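Local coordinates for protein 2-oxo-1,2-dihydroquinoline 8-monooxygenase, oxygenase component (Pseudomonas putida, PDB 1Z02) that probably hydroxylates 2-oxoquinoline at its 8-position, as the oxygenase component of a Rieske-type monooxygenase carrying a [2Fe-2S] cluster and a separate iron ion, at residues A[166-171]-A[256-262]. Sequence-based numbering, arbitrary orientation.
Sequences AHDLPF and DDGPKGM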
loop_
_atom_site.group_PDB
_atom_site.type_symbol
_atom_site.label_atom_id
_atom_site.label_comp_id
_atom_site.label_asym_id
_atom_site.label_seq_id
_atom_site.Cartn_x
_atom_site.Cartn_y
_atom_site.Cartn_z
ATOM N N ALA A 166 -24.643 30.500 4.045
ATOM C CA ALA A 166 -25.081 30.591 5.430
ATOM C C ALA A 166 -25.790 29.318 5.899
ATOM O O ALA A 166 -25.663 28.920 7.058
ATOM C CB ALA A 166 -26.002 31.807 5.600
ATOM N N HIS A 167 -26.528 28.672 4.998
ATOM C CA HIS A 167 -27.250 27.452 5.357
ATOM C C HIS A 167 -26.347 26.300 5.790
ATOM O O HIS A 167 -26.802 25.374 6.469
ATOM C CB HIS A 167 -28.151 26.999 4.205
ATOM C CG HIS A 167 -29.393 27.821 4.051
ATOM N ND1 HIS A 167 -30.458 27.420 3.271
ATOM C CD2 HIS A 167 -29.739 29.027 4.565
ATOM C CE1 HIS A 167 -31.404 28.341 3.311
ATOM N NE2 HIS A 167 -30.993 29.326 4.089
ATOM N N ASP A 168 -25.077 26.353 5.401
ATOM C CA ASP A 168 -24.122 25.311 5.781
ATOM C C ASP A 168 -23.027 25.867 6.693
ATOM O O ASP A 168 -21.906 25.344 6.734
ATOM C CB ASP A 168 -23.487 24.682 4.534
ATOM C CG ASP A 168 -24.424 23.725 3.818
ATOM O OD1 ASP A 168 -24.039 23.186 2.756
ATOM O OD2 ASP A 168 -25.550 23.504 4.317
ATOM N N LEU A 169 -23.357 26.938 7.412
ATOM C CA LEU A 169 -22.426 27.574 8.338
ATOM C C LEU A 169 -23.100 27.598 9.705
ATOM O O LEU A 169 -24.328 27.625 9.791
ATOM C CB LEU A 169 -22.111 28.991 7.858
ATOM C CG LEU A 169 -20.655 29.300 7.481
ATOM C CD1 LEU A 169 -20.015 28.165 6.794
ATOM C CD2 LEU A 169 -20.580 30.542 6.668
ATOM N N PRO A 170 -22.315 27.583 10.794
ATOM C CA PRO A 170 -22.902 27.600 12.144
ATOM C C PRO A 170 -23.909 28.729 12.385
ATOM O O PRO A 170 -23.944 29.708 11.632
ATOM C CB PRO A 170 -21.680 27.721 13.051
ATOM C CG PRO A 170 -20.621 26.981 12.270
ATOM C CD PRO A 170 -20.846 27.482 10.856
ATOM N N PHE A 171 -24.717 28.575 13.435
ATOM C CA PHE A 171 -25.728 29.569 13.809
ATOM C C PHE A 171 -25.040 30.898 14.095
ATOM O O PHE A 171 -23.975 30.920 14.702
ATOM C CB PHE A 171 -26.494 29.120 15.060
ATOM C CG PHE A 171 -27.041 27.723 14.970
ATOM C CD1 PHE A 171 -26.402 26.669 15.618
ATOM C CD2 PHE A 171 -28.183 27.456 14.218
ATOM C CE1 PHE A 171 -26.887 25.368 15.519
ATOM C CE2 PHE A 171 -28.678 26.154 14.110
ATOM C CZ PHE A 171 -28.027 25.110 14.763
ATOM N N ASP A 256 -36.168 25.551 7.673
ATOM C CA ASP A 256 -35.825 25.622 6.265
ATOM C C ASP A 256 -34.727 26.613 5.971
ATOM O O ASP A 256 -33.688 26.310 5.394
ATOM C CB ASP A 256 -36.974 26.162 5.472
ATOM C CG ASP A 256 -38.040 25.201 5.243
ATOM O OD1 ASP A 256 -37.734 24.080 4.886
ATOM O OD2 ASP A 256 -39.207 25.588 5.360
ATOM N N ASP A 257 -35.044 27.852 6.310
ATOM C CA ASP A 257 -34.166 28.986 6.092
ATOM C C ASP A 257 -33.183 29.096 7.239
ATOM O O ASP A 257 -33.418 29.795 8.232
ATOM C CB ASP A 257 -35.002 30.250 5.989
ATOM C CG ASP A 257 -34.252 31.363 5.371
ATOM O OD1 ASP A 257 -33.243 31.773 5.968
ATOM O OD2 ASP A 257 -34.659 31.804 4.281
ATOM N N GLY A 258 -32.101 28.345 7.116
ATOM C CA GLY A 258 -31.093 28.362 8.147
ATOM C C GLY A 258 -30.320 27.070 8.213
ATOM O O GLY A 258 -30.635 26.112 7.507
ATOM N N PRO A 259 -29.285 27.016 9.060
ATOM C CA PRO A 259 -28.483 25.795 9.183
ATOM C C PRO A 259 -29.218 24.659 9.897
ATOM O O PRO A 259 -30.094 24.899 10.726
ATOM C CB PRO A 259 -27.239 26.266 9.940
ATOM C CG PRO A 259 -27.676 27.504 10.642
ATOM C CD PRO A 259 -28.658 28.159 9.750
ATOM N N LYS A 260 -28.871 23.421 9.550
ATOM C CA LYS A 260 -29.468 22.242 10.177
ATOM C C LYS A 260 -28.435 21.670 11.129
ATOM O O LYS A 260 -27.360 21.237 10.696
ATOM C CB LYS A 260 -29.782 21.169 9.143
ATOM C CG LYS A 260 -30.441 21.666 7.877
ATOM C CD LYS A 260 -31.854 22.154 8.090
ATOM C CE LYS A 260 -32.347 22.615 6.747
ATOM N NZ LYS A 260 -33.598 23.323 6.752
ATOM N N GLY A 261 -28.759 21.648 12.415
ATOM C CA GLY A 261 -27.817 21.114 13.373
ATOM C C GLY A 261 -28.345 21.066 14.790
ATOM O O GLY A 261 -29.550 21.002 15.014
ATOM N N MET A 262 -27.432 21.106 15.753
ATOM C CA MET A 262 -27.807 21.047 17.158
ATOM C C MET A 262 -26.939 21.974 17.994
ATOM O O MET A 262 -25.750 22.158 17.717
ATOM C CB MET A 262 -27.661 19.617 17.684
ATOM C CG MET A 262 -26.244 19.079 17.582
ATOM S SD MET A 262 -26.091 17.343 18.008
ATOM C CE MET A 262 -25.064 17.400 19.429
HETATM O O HOH W 1 -26.355 23.111 7.981
HETATM O O HOH W 2 -29.593 24.029 5.283
#
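The carbonyl O of His-167 is gripped by two waters and a C-H group of Pro-259. One water donates to this O at 2.8 Å and accepts from Lys-260 N; the second bonds it weakly and also donates to Gly-258 O. From a third direction, Pro-259 CA lies 3.2 Å from His-167 O in a CA-H...O contact with 147° at the hydrogen. Proline suits this place, having no backbone N-H that needs a partner and a compact ring: its CB sits 3.2 Å from Leu-169 O, and its CG packs 3.6 Å from CD2 of Phe-171. That phenyl ring presents its edge to Gly-261 C and Met-262 O, while Val-297 and Phe-180 touch it from other parts of the chain. Toward the start of the 256-262 segment the imidazole of His-167, with CG anti to the carbonyl carbon (chi1 -75°), reaches out to Gly-258, whose N stands 3.3 Å above one ring face, offset toward the rim. The backbone conformation of Gly-258 would jam a CB against the preceding carbonyl O. With an alanine in place of His-167, the N of Gly-258 would probably lose the ring that covers it, and the poorly ordered inverse gamma turn centred on Asp-257 would be freer to shift. Water-bridged backbones and proline packing thus fasten the loop following strand 147-152 to the lead-in of strand 261-264, part of the antiparallel sheet in the Bet v 1-like, ring-hydroxylase catalytic domain.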